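Local coordinates for protein TOXN (Bacillus thuringiensis, PDB 4ATO) that cleaves RNA between the first two adenines of AAAAA-like sequences as the toxin of a type III toxin-antitoxin system inhibited by an RNA pseudoknot, at residues N62-V67 / Q149-G154; D138-G143 / D158-E163; N47-F52 / K165-K170. All blocks are in the same frame, centred on the assembly; numbering follows the deposited sequence.

Interaction 1. Residues N62-V67 / Q149-G154. With nucleotides of chain B.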
loop_
_atom_site.group_PDB
_atom_site.type_symbol
_atom_site.label_atom_id
_atom_site.label_comp_id
_atom_site.label_asym_id
_atom_site.label_seq_id
_atom_site.Cartn_x
_atom_site.Cartn_y
_atom_site.Cartn_z
ATOM N N ASN A 62 -28.174 -10.957 12.344
ATOM C CA ASN A 62 -28.257 -9.923 11.321
ATOM C C ASN A 62 -27.867 -8.568 11.908
ATOM O O ASN A 62 -28.685 -7.915 12.558
ATOM C CB ASN A 62 -29.682 -9.851 10.770
ATOM C CG ASN A 62 -29.919 -8.617 9.905
ATOM O OD1 ASN A 62 -28.987 -8.050 9.314
ATOM N ND2 ASN A 62 -31.173 -8.192 9.830
ATOM N N PHE A 63 -26.624 -8.144 11.698
ATOM C CA PHE A 63 -26.215 -6.812 12.164
ATOM C C PHE A 63 -26.170 -5.815 11.013
ATOM O O PHE A 63 -25.692 -6.137 9.930
ATOM C CB PHE A 63 -24.833 -6.847 12.817
ATOM C CG PHE A 63 -24.744 -7.719 14.037
ATOM C CD1 PHE A 63 -25.199 -7.269 15.266
ATOM C CD2 PHE A 63 -24.179 -8.983 13.959
ATOM C CE1 PHE A 63 -25.101 -8.068 16.382
ATOM C CE2 PHE A 63 -24.086 -9.792 15.084
ATOM C CZ PHE A 63 -24.541 -9.333 16.290
ATOM N N ASN A 64 -26.657 -4.601 11.243
ATOM C CA ASN A 64 -26.431 -3.535 10.273
ATOM C C ASN A 64 -25.051 -2.939 10.500
ATOM O O ASN A 64 -24.655 -2.691 11.637
ATOM C CB ASN A 64 -27.480 -2.441 10.377
ATOM C CG ASN A 64 -27.391 -1.468 9.220
ATOM O OD1 ASN A 64 -26.579 -0.535 9.237
ATOM N ND2 ASN A 64 -28.203 -1.700 8.186
ATOM N N SER A 65 -24.317 -2.710 9.421
ATOM C CA SER A 65 -22.911 -2.327 9.537
ATOM C C SER A 65 -22.747 -0.951 10.181
ATOM O O SER A 65 -21.733 -0.670 10.800
ATOM C CB SER A 65 -22.236 -2.352 8.169
ATOM O OG SER A 65 -22.687 -1.267 7.386
ATOM N N GLN A 66 -23.766 -0.109 10.067
ATOM C CA GLN A 66 -23.689 1.239 10.614
ATOM C C GLN A 66 -23.563 1.269 12.135
ATOM O O GLN A 66 -23.052 2.238 12.679
ATOM C CB GLN A 66 -24.899 2.071 10.193
ATOM C CG GLN A 66 -24.998 2.289 8.712
ATOM C CD GLN A 66 -26.306 2.924 8.338
ATOM O OE1 GLN A 66 -26.402 4.152 8.232
ATOM N NE2 GLN A 66 -27.337 2.098 8.157
ATOM N N VAL A 67 -24.026 0.221 12.814
ATOM C CA VAL A 67 -24.003 0.197 14.279
ATOM C C VAL A 67 -23.256 -1.001 14.851
ATOM O O VAL A 67 -23.479 -1.399 15.990
ATOM C CB VAL A 67 -25.430 0.189 14.898
ATOM C CG1 VAL A 67 -26.090 1.563 14.774
ATOM C CG2 VAL A 67 -26.291 -0.917 14.277
ATOM N N GLN A 149 -32.418 8.197 10.853
ATOM C CA GLN A 149 -32.461 8.581 12.259
ATOM C C GLN A 149 -33.558 7.859 13.032
ATOM O O GLN A 149 -33.379 7.530 14.198
ATOM C CB GLN A 149 -32.606 10.100 12.385
ATOM C CG GLN A 149 -31.332 10.831 11.963
ATOM C CD GLN A 149 -31.566 12.289 11.602
ATOM O OE1 GLN A 149 -32.705 12.742 11.488
ATOM N NE2 GLN A 149 -30.481 13.028 11.422
ATOM N N LYS A 150 -34.682 7.599 12.374
ATOM C CA LYS A 150 -35.745 6.795 12.973
ATOM C C LYS A 150 -35.275 5.361 13.227
ATOM O O LYS A 150 -35.488 4.812 14.305
ATOM C CB LYS A 150 -36.992 6.790 12.085
ATOM C CG LYS A 150 -38.306 6.725 12.846
ATOM C CD LYS A 150 -38.477 7.940 13.765
ATOM C CE LYS A 150 -38.344 7.559 15.239
ATOM N NZ LYS A 150 -38.254 8.734 16.153
ATOM N N PHE A 151 -34.624 4.758 12.236
ATOM C CA PHE A 151 -34.074 3.418 12.409
ATOM C C PHE A 151 -33.067 3.400 13.551
ATOM O O PHE A 151 -33.123 2.535 14.432
ATOM C CB PHE A 151 -33.396 2.933 11.128
ATOM C CG PHE A 151 -32.369 1.859 11.360
ATOM C CD1 PHE A 151 -32.762 0.562 11.677
ATOM C CD2 PHE A 151 -31.015 2.145 11.276
ATOM C CE1 PHE A 151 -31.819 -0.438 11.894
ATOM C CE2 PHE A 151 -30.058 1.146 11.492
ATOM C CZ PHE A 151 -30.461 -0.146 11.797
ATOM N N LEU A 152 -32.159 4.376 13.541
ATOM C CA LEU A 152 -31.089 4.427 14.536
ATOM C C LEU A 152 -31.667 4.607 15.931
ATOM O O LEU A 152 -31.259 3.918 16.858
ATOM C CB LEU A 152 -30.061 5.527 14.208
ATOM C CG LEU A 152 -29.174 5.236 12.987
ATOM C CD1 LEU A 152 -28.338 6.445 12.589
ATOM C CD2 LEU A 152 -28.281 4.035 13.253
ATOM N N LYS A 153 -32.630 5.517 16.069
ATOM C CA LYS A 153 -33.270 5.753 17.366
ATOM C C LYS A 153 -33.923 4.499 17.912
ATOM O O LYS A 153 -33.874 4.245 19.117
ATOM C CB LYS A 153 -34.299 6.890 17.295
ATOM C CG LYS A 153 -33.668 8.270 17.291
ATOM C CD LYS A 153 -34.720 9.368 17.169
ATOM C CE LYS A 153 -34.088 10.757 17.130
ATOM N NZ LYS A 153 -33.443 11.043 15.822
ATOM N N GLY A 154 -34.525 3.715 17.020
ATOM C CA GLY A 154 -35.200 2.493 17.419
ATOM C C GLY A 154 -34.231 1.423 17.902
ATOM O O GLY A 154 -34.497 0.728 18.877
ATOM P P U B 5 -31.517 -4.308 8.756
ATOM O OP1 U B 5 -31.731 -5.768 8.662
ATOM O OP2 U B 5 -30.252 -3.742 8.240
ATOM O "O5'" U B 5 -32.754 -3.522 8.116
ATOM C "C5'" U B 5 -34.070 -3.692 8.626
ATOM C "C4'" U B 5 -34.937 -2.484 8.364
ATOM O "O4'" U B 5 -34.524 -1.369 9.206
ATOM C "C3'" U B 5 -34.884 -1.907 6.961
ATOM O "O3'" U B 5 -35.634 -2.656 6.020
ATOM C "C2'" U B 5 -35.408 -0.497 7.186
ATOM O "O2'" U B 5 -36.818 -0.504 7.371
ATOM C "C1'" U B 5 -34.745 -0.150 8.521
ATOM N N1 U B 5 -33.442 0.526 8.311
ATOM C C2 U B 5 -33.513 1.849 7.902
ATOM O O2 U B 5 -34.575 2.437 7.773
ATOM N N3 U B 5 -32.306 2.467 7.673
ATOM C C4 U B 5 -31.054 1.893 7.800
ATOM O O4 U B 5 -30.054 2.570 7.552
ATOM C C5 U B 5 -31.065 0.518 8.207
ATOM C C6 U B 5 -32.228 -0.113 8.435
ATOM P P U B 4 -34.449 -7.393 13.813
ATOM O OP1 U B 4 -35.424 -7.487 12.704
ATOM O OP2 U B 4 -33.680 -8.606 14.192
ATOM O "O5'" U B 4 -33.455 -6.180 13.548
ATOM C "C5'" U B 4 -33.929 -4.962 13.000
ATOM C "C4'" U B 4 -32.815 -4.169 12.372
ATOM O "O4'" U B 4 -31.844 -3.820 13.392
ATOM C "C3'" U B 4 -32.033 -4.888 11.272
ATOM O "O3'" U B 4 -31.616 -3.922 10.306
ATOM C "C2'" U B 4 -30.808 -5.419 12.031
ATOM O "O2'" U B 4 -29.673 -5.664 11.225
ATOM C "C1'" U B 4 -30.562 -4.290 13.016
ATOM N N1 U B 4 -29.841 -4.682 14.241
ATOM C C2 U B 4 -28.559 -4.199 14.374
ATOM O O2 U B 4 -28.027 -3.541 13.503
ATOM N N3 U B 4 -27.918 -4.540 15.541
ATOM C C4 U B 4 -28.438 -5.286 16.578
ATOM O O4 U B 4 -27.739 -5.503 17.569
ATOM C C5 U B 4 -29.784 -5.739 16.377
ATOM C C6 U B 4 -30.427 -5.418 15.244
ATOM P P C B 19 -18.387 4.826 6.535
ATOM O OP1 C B 19 -17.525 6.001 6.809
ATOM O OP2 C B 19 -18.610 3.846 7.614
ATOM O "O5'" C B 19 -19.782 5.296 5.942
ATOM C "C5'" C B 19 -19.855 6.044 4.728
ATOM C "C4'" C B 19 -21.268 6.506 4.446
ATOM O "O4'" C B 19 -22.093 5.349 4.104
ATOM C "C3'" C B 19 -21.969 7.194 5.613
ATOM O "O3'" C B 19 -22.810 8.224 5.112
ATOM C "C2'" C B 19 -22.822 6.072 6.211
ATOM O "O2'" C B 19 -23.950 6.509 6.937
ATOM C "C1'" C B 19 -23.218 5.297 4.960
ATOM N N1 C B 19 -23.562 3.875 5.203
ATOM C C2 C B 19 -24.897 3.486 5.010
ATOM O O2 C B 19 -25.706 4.351 4.656
ATOM N N3 C B 19 -25.281 2.200 5.214
ATOM C C4 C B 19 -24.373 1.301 5.586
ATOM N N4 C B 19 -24.777 0.041 5.772
ATOM C C5 C B 19 -22.999 1.660 5.782
ATOM C C6 C B 19 -22.635 2.943 5.582
#

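Interaction 2. Residues D138-G143 / D158-E163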
loop_
_atom_site.group_PDB
_atom_site.type_symbol
_atom_site.label_atom_id
_atom_site.label_comp_id
_atom_site.label_asym_id
_atom_site.label_seq_id
_atom_site.Cartn_x
_atom_site.Cartn_y
_atom_site.Cartn_z
ATOM N N ASP A 138 -26.465 11.141 14.948
ATOM C CA ASP A 138 -27.799 10.905 14.398
ATOM C C ASP A 138 -28.861 10.563 15.439
ATOM O O ASP A 138 -30.025 10.937 15.288
ATOM C CB ASP A 138 -27.762 9.839 13.308
ATOM C CG ASP A 138 -27.580 10.432 11.933
ATOM O OD1 ASP A 138 -27.626 11.674 11.815
ATOM O OD2 ASP A 138 -27.402 9.663 10.971
ATOM N N VAL A 139 -28.474 9.849 16.489
ATOM C CA VAL A 139 -29.437 9.483 17.517
ATOM C C VAL A 139 -29.866 10.725 18.300
ATOM O O VAL A 139 -31.032 10.857 18.678
ATOM C CB VAL A 139 -28.898 8.373 18.455
ATOM C CG1 VAL A 139 -29.718 8.290 19.747
ATOM C CG2 VAL A 139 -28.909 7.031 17.737
ATOM N N THR A 140 -28.925 11.643 18.501
ATOM C CA THR A 140 -29.159 12.831 19.317
ATOM C C THR A 140 -29.607 14.070 18.531
ATOM O O THR A 140 -29.565 15.179 19.063
ATOM C CB THR A 140 -27.893 13.226 20.131
ATOM O OG1 THR A 140 -26.861 13.674 19.242
ATOM C CG2 THR A 140 -27.378 12.060 20.964
ATOM N N VAL A 141 -29.991 13.915 17.280
ATOM C CA VAL A 141 -30.436 15.068 16.537
ATOM C C VAL A 141 -31.804 15.418 17.027
ATOM O O VAL A 141 -32.440 14.647 17.705
ATOM C CB VAL A 141 -30.603 14.821 15.032
ATOM C CG1 VAL A 141 -29.289 14.582 14.347
ATOM C CG2 VAL A 141 -31.602 13.722 14.761
ATOM N N GLN A 142 -32.244 16.605 16.657
ATOM C CA GLN A 142 -33.640 16.960 16.716
ATOM C C GLN A 142 -33.939 17.961 15.633
ATOM O O GLN A 142 -33.045 18.585 15.100
ATOM C CB GLN A 142 -34.027 17.487 18.087
ATOM C CG GLN A 142 -32.968 18.303 18.791
ATOM C CD GLN A 142 -33.425 18.747 20.161
ATOM O OE1 GLN A 142 -34.136 19.742 20.299
ATOM N NE2 GLN A 142 -33.040 18.000 21.179
ATOM N N GLY A 143 -35.204 18.093 15.292
ATOM C CA GLY A 143 -36.225 17.310 15.922
ATOM C C GLY A 143 -36.784 16.250 15.019
ATOM O O GLY A 143 -36.897 15.112 15.420
ATOM N N ASP A 158 -31.071 5.114 24.316
ATOM C CA ASP A 158 -31.376 6.531 24.433
ATOM C C ASP A 158 -30.171 7.187 25.100
ATOM O O ASP A 158 -30.127 7.324 26.323
ATOM C CB ASP A 158 -32.633 6.708 25.297
ATOM C CG ASP A 158 -33.144 8.143 25.327
ATOM O OD1 ASP A 158 -32.380 9.067 24.991
ATOM O OD2 ASP A 158 -34.319 8.347 25.705
ATOM N N PHE A 159 -29.180 7.565 24.298
ATOM C CA PHE A 159 -27.934 8.096 24.845
ATOM C C PHE A 159 -28.144 9.277 25.797
ATOM O O PHE A 159 -27.555 9.290 26.878
ATOM C CB PHE A 159 -26.935 8.468 23.743
ATOM C CG PHE A 159 -26.573 7.328 22.844
ATOM C CD1 PHE A 159 -26.246 6.094 23.369
ATOM C CD2 PHE A 159 -26.566 7.493 21.471
ATOM C CE1 PHE A 159 -25.928 5.035 22.539
ATOM C CE2 PHE A 159 -26.238 6.439 20.632
ATOM C CZ PHE A 159 -25.924 5.206 21.172
ATOM N N PRO A 160 -28.969 10.272 25.401
ATOM C CA PRO A 160 -29.140 11.423 26.298
ATOM C C PRO A 160 -29.712 11.039 27.654
ATOM O O PRO A 160 -29.288 11.584 28.675
ATOM C CB PRO A 160 -30.136 12.304 25.539
ATOM C CG PRO A 160 -29.874 12.002 24.116
ATOM C CD PRO A 160 -29.612 10.517 24.096
ATOM N N LYS A 161 -30.667 10.118 27.664
ATOM C CA LYS A 161 -31.247 9.675 28.922
ATOM C C LYS A 161 -30.178 9.025 29.805
ATOM O O LYS A 161 -30.098 9.315 30.998
ATOM C CB LYS A 161 -32.424 8.728 28.679
ATOM C CG LYS A 161 -33.345 8.569 29.880
ATOM C CD LYS A 161 -34.640 7.848 29.514
ATOM C CE LYS A 161 -35.600 7.785 30.703
ATOM N NZ LYS A 161 -36.826 6.983 30.410
ATOM N N LEU A 162 -29.343 8.171 29.214
ATOM C CA LEU A 162 -28.271 7.519 29.965
ATOM C C LEU A 162 -27.232 8.522 30.480
ATOM O O LEU A 162 -26.642 8.316 31.541
ATOM C CB LEU A 162 -27.581 6.435 29.125
ATOM C CG LEU A 162 -28.417 5.226 28.674
ATOM C CD1 LEU A 162 -27.526 4.152 28.040
ATOM C CD2 LEU A 162 -29.237 4.657 29.824
ATOM N N GLU A 163 -27.004 9.603 29.735
ATOM C CA GLU A 163 -26.061 10.631 30.179
ATOM C C GLU A 163 -26.577 11.351 31.422
ATOM O O GLU A 163 -25.804 11.674 32.332
ATOM C CB GLU A 163 -25.755 11.638 29.059
ATOM C CG GLU A 163 -24.751 11.120 28.047
ATOM C CD GLU A 163 -24.605 12.026 26.844
ATOM O OE1 GLU A 163 -24.842 13.244 26.992
ATOM O OE2 GLU A 163 -24.256 11.520 25.752
#

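Interaction 3. Residues N47-F52 / K165-K170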
loop_
_atom_site.group_PDB
_atom_site.type_symbol
_atom_site.label_atom_id
_atom_site.label_comp_id
_atom_site.label_asym_id
_atom_site.label_seq_id
_atom_site.Cartn_x
_atom_site.Cartn_y
_atom_site.Cartn_z
ATOM N N ASN A 47 -19.205 14.638 25.108
ATOM C CA ASN A 47 -19.847 15.599 26.003
ATOM C C ASN A 47 -19.458 15.414 27.459
ATOM O O ASN A 47 -20.292 15.538 28.359
ATOM C CB ASN A 47 -21.364 15.570 25.842
ATOM C CG ASN A 47 -21.819 16.204 24.541
ATOM O OD1 ASN A 47 -21.252 17.205 24.097
ATOM N ND2 ASN A 47 -22.840 15.621 23.919
ATOM N N GLY A 48 -18.182 15.118 27.682
ATOM C CA GLY A 48 -17.661 14.964 29.025
ATOM C C GLY A 48 -17.814 13.562 29.590
ATOM O O GLY A 48 -17.303 13.286 30.671
ATOM N N HIS A 49 -18.501 12.680 28.866
ATOM C CA HIS A 49 -18.735 11.307 29.347
ATOM C C HIS A 49 -17.771 10.282 28.744
ATOM O O HIS A 49 -17.441 10.338 27.556
ATOM C CB HIS A 49 -20.177 10.876 29.071
ATOM C CG HIS A 49 -21.201 11.831 29.603
ATOM N ND1 HIS A 49 -21.713 11.740 30.882
ATOM C CD2 HIS A 49 -21.800 12.907 29.036
ATOM C CE1 HIS A 49 -22.582 12.716 31.077
ATOM N NE2 HIS A 49 -22.651 13.438 29.974
ATOM N N ASP A 50 -17.315 9.354 29.577
ATOM C CA ASP A 50 -16.572 8.193 29.092
ATOM C C ASP A 50 -17.565 7.161 28.569
ATOM O O ASP A 50 -18.396 6.655 29.327
ATOM C CB ASP A 50 -15.745 7.574 30.221
ATOM C CG ASP A 50 -14.661 8.505 30.739
ATOM O OD1 ASP A 50 -13.964 9.142 29.919
ATOM O OD2 ASP A 50 -14.504 8.597 31.973
ATOM N N TYR A 51 -17.491 6.854 27.278
ATOM C CA TYR A 51 -18.386 5.862 26.681
ATOM C C TYR A 51 -17.720 4.512 26.482
ATOM O O TYR A 51 -16.516 4.423 26.257
ATOM C CB TYR A 51 -18.945 6.347 25.345
ATOM C CG TYR A 51 -20.272 7.052 25.459
ATOM C CD1 TYR A 51 -20.332 8.408 25.758
ATOM C CD2 TYR A 51 -21.468 6.366 25.251
ATOM C CE1 TYR A 51 -21.555 9.073 25.858
ATOM C CE2 TYR A 51 -22.696 7.018 25.349
ATOM C CZ TYR A 51 -22.730 8.377 25.658
ATOM O OH TYR A 51 -23.934 9.043 25.753
ATOM N N PHE A 52 -18.531 3.466 26.549
ATOM C CA PHE A 52 -18.041 2.102 26.479
ATOM C C PHE A 52 -18.944 1.281 25.579
ATOM O O PHE A 52 -20.166 1.334 25.709
ATOM C CB PHE A 52 -17.946 1.514 27.890
ATOM C CG PHE A 52 -16.926 2.209 28.747
ATOM C CD1 PHE A 52 -15.591 1.836 28.699
ATOM C CD2 PHE A 52 -17.293 3.267 29.573
ATOM C CE1 PHE A 52 -14.643 2.484 29.478
ATOM C CE2 PHE A 52 -16.347 3.922 30.360
ATOM C CZ PHE A 52 -15.027 3.529 30.314
ATOM N N LYS A 165 -28.561 9.955 33.604
ATOM C CA LYS A 165 -28.391 8.976 34.662
ATOM C C LYS A 165 -26.954 8.967 35.169
ATOM O O LYS A 165 -26.713 8.842 36.372
ATOM C CB LYS A 165 -28.800 7.590 34.183
ATOM C CG LYS A 165 -30.300 7.405 34.107
ATOM C CD LYS A 165 -30.743 6.247 34.985
ATOM C CE LYS A 165 -31.703 6.696 36.070
ATOM N NZ LYS A 165 -32.343 5.524 36.750
ATOM N N CYS A 166 -25.999 9.107 34.254
ATOM C CA CYS A 166 -24.597 9.197 34.638
ATOM C C CYS A 166 -24.381 10.420 35.522
ATOM O O CYS A 166 -23.709 10.343 36.545
ATOM C CB CYS A 166 -23.698 9.263 33.401
ATOM S SG CYS A 166 -21.929 9.414 33.760
ATOM N N GLN A 167 -24.962 11.548 35.119
ATOM C CA GLN A 167 -24.865 12.788 35.888
ATOM C C GLN A 167 -25.442 12.588 37.284
ATOM O O GLN A 167 -24.824 12.966 38.279
ATOM C CB GLN A 167 -25.611 13.927 35.180
ATOM C CG GLN A 167 -24.947 14.443 33.913
ATOM C CD GLN A 167 -23.806 15.404 34.200
ATOM O OE1 GLN A 167 -23.660 15.896 35.320
ATOM N NE2 GLN A 167 -22.990 15.677 33.185
ATOM N N GLU A 168 -26.626 11.986 37.350
ATOM C CA GLU A 168 -27.291 11.733 38.622
ATOM C C GLU A 168 -26.428 10.878 39.537
ATOM O O GLU A 168 -26.455 11.044 40.755
ATOM C CB GLU A 168 -28.649 11.064 38.402
ATOM C CG GLU A 168 -29.668 11.950 37.699
ATOM C CD GLU A 168 -30.962 11.224 37.386
ATOM O OE1 GLU A 168 -31.369 10.351 38.185
ATOM O OE2 GLU A 168 -31.571 11.523 36.334
ATOM N N TYR A 169 -25.656 9.970 38.948
ATOM C CA TYR A 169 -24.758 9.133 39.732
ATOM C C TYR A 169 -23.727 9.997 40.438
ATOM O O TYR A 169 -23.307 9.693 41.558
ATOM C CB TYR A 169 -24.047 8.098 38.856
ATOM C CG TYR A 169 -22.981 7.320 39.601
ATOM C CD1 TYR A 169 -21.673 7.804 39.692
ATOM C CD2 TYR A 169 -23.278 6.104 40.217
ATOM C CE1 TYR A 169 -20.695 7.109 40.379
ATOM C CE2 TYR A 169 -22.300 5.395 40.904
ATOM C CZ TYR A 169 -21.008 5.906 40.981
ATOM O OH TYR A 169 -20.022 5.223 41.656
ATOM N N LYS A 170 -23.314 11.071 39.774
ATOM C CA LYS A 170 -22.324 11.983 40.334
ATOM C C LYS A 170 -22.904 12.809 41.482
ATOM O O LYS A 170 -22.886 14.039 41.463
ATOM C CB LYS A 170 -21.732 12.873 39.238
ATOM C CG LYS A 170 -20.998 12.084 38.157
ATOM C CD LYS A 170 -20.554 12.971 37.003
ATOM C CE LYS A 170 -19.697 12.200 36.005
ATOM N NZ LYS A 170 -20.435 11.069 35.382
#

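Interaction 1. Residues N62-V67 / Q149-G154
The groove that holds the ToxI antitoxin RNA is lined here by an Asx turn, Asn64 to Gln66, and by Phe151 of helix 147-155. Protein touches protein lightly: Asn64 CB lies 4.0 Å from Phe151 CZ, and Val67 CG1 packs 3.6 Å from Leu152 CD2 as these two side chains slide past each other in opposite directions. U5 of chain B touches both segments. With CG anti to the backbone N (chi1 157°), Phe151 offers one ring face to that uracil, whose C6 sits 3.3 Å above the plane over the ring centre; the ribose of U4 of chain B meets the ring edge. Asn64 OD1 accepts two donors from opposite faces of its carbonyl plane, Gln66 N at 3.0 Å and Gln66 NE2 at 2.9 Å, a double grip that fixes the rotation of the Asn64 amide. The same NE2 also donates to U5 O4 over 2.8 Å, consistent with Asn64 steadying the amide that bonds the base. Lys148 NZ bonds Gln66 OE1, the other end of this amide. Asn62 ND2 bonds U5 OP1, Ser65 OG accepts from C19 N4 of chain B, and backbone Asn64 N reaches U4 O2 at 2.8 Å. With OD1 held this way, Asn64 ND2 donates to U5 OP2 at 2.9 Å along a nearly straight line, 172° at the hydrogen.

Interaction 2. Residues D138-G143 / D158-E163
The Phe159 ring is met by Val139 along its CD2-CE2 side, with the methyl CG1 slanting in to 3.7 Å from CD2. This is helix-end packing in the helical part of ToxN: the last turn of the long helix 108-139 faces the first turn of helix 159-169, and the intervening helix 147-155 connects them along the chain. Val139 presents more than one carbon. Its CB lies 3.9 Å from Phe159 CE2 and its CG2 4.0 Å from the same CE2, and the two side chains cross at about a right angle. CG1 of Val139 is anti to the backbone N (chi1 163°), which brings both methyls against CD2 and CE2. Elsewhere Phe159 packs on Met87 of strand 78-89, so the ring bridges helix 108-139 and the sheet. The puckered Pro160 ring is touched by Thr140 CG2, 4.0 Å from CG and 4.1 Å from CD; these side chains meet nearer the solvent than Val139 and Phe159 do. Thr140, the first residue to leave helical geometry, sets this methyl against Pro160 while OG1 bonds back to Tyr136 O (chi1 68°). Contact across the segments is purely apolar. Asp158 occupies the N-cap of helix 159-169, and its OD1 takes a weak, long capping bond from Lys161 N at 3.3 Å.

Interaction 3. Residues N47-F52 / K165-K170
Sulfur-aromatic contact comes first: Cys166 of helix 159-169 sets its SG against the edge of the His49 ring, in the ring plane, 3.7 Å from ND1. The sulfur stands 4.8 Å from the ring centroid and 83° off its normal. SG is carried there by a first torsion that puts it anti to the backbone N (chi1 179°), toward His49 in the loop before strand 51-56. Van der Waals packing of polar groups follows. Gln167, one residue on, brings NE2 to 3.7 Å from His49 CE1 and 3.9 Å from His49 NE2, while its CG lies 4.1 Å from CE1. The chain bends at chi2, which folds the amide back beside the imidazole, the two planes standing nearly perpendicular at 86°. Around the pair, His49 also packs on Pro89 of strand 78-89 and on Glu163, so the contact joins helix 159-169 to the loop entering strand 51-56, with Tyr16 of helix 14-23 also against Cys166. His49 is buried, whereas Gln167 lies at the surface. The chemistry is one of shape more than of directed bonds: neither the sulfur nor the amide nitrogen makes a hydrogen bond to the imidazole, and His49 ND1, buried by the contact, has no hydrogen-bond partner in the model. Cohesion across the segments therefore probably rests on close fit and dispersion.

From the N terminus, the chain first supplies 47-52 at the start of strand 51-56, then 62-67, then 138-143. Segment 149-154 closes interaction 1, 158-163 closes interaction 2, and 165-170 closes interaction 3, the longest loop, inside which the other two nest. Interactions 1 and 2 cross, their segments alternating, and touch where Gln149 NE2 meets Asp138 OD1. Interactions 2 and 3 share helix 159-169 and meet through Glu163 OE2 and Tyr51 OH. Interactions 1 and 3 do not touch. Interaction 1 ties helix 147-155 to the loop before strand 68-72, interaction 2 joins the ends of helices 108-139 and 159-169, and interaction 3 ties helix 159-169 to the loop entering strand 51-56.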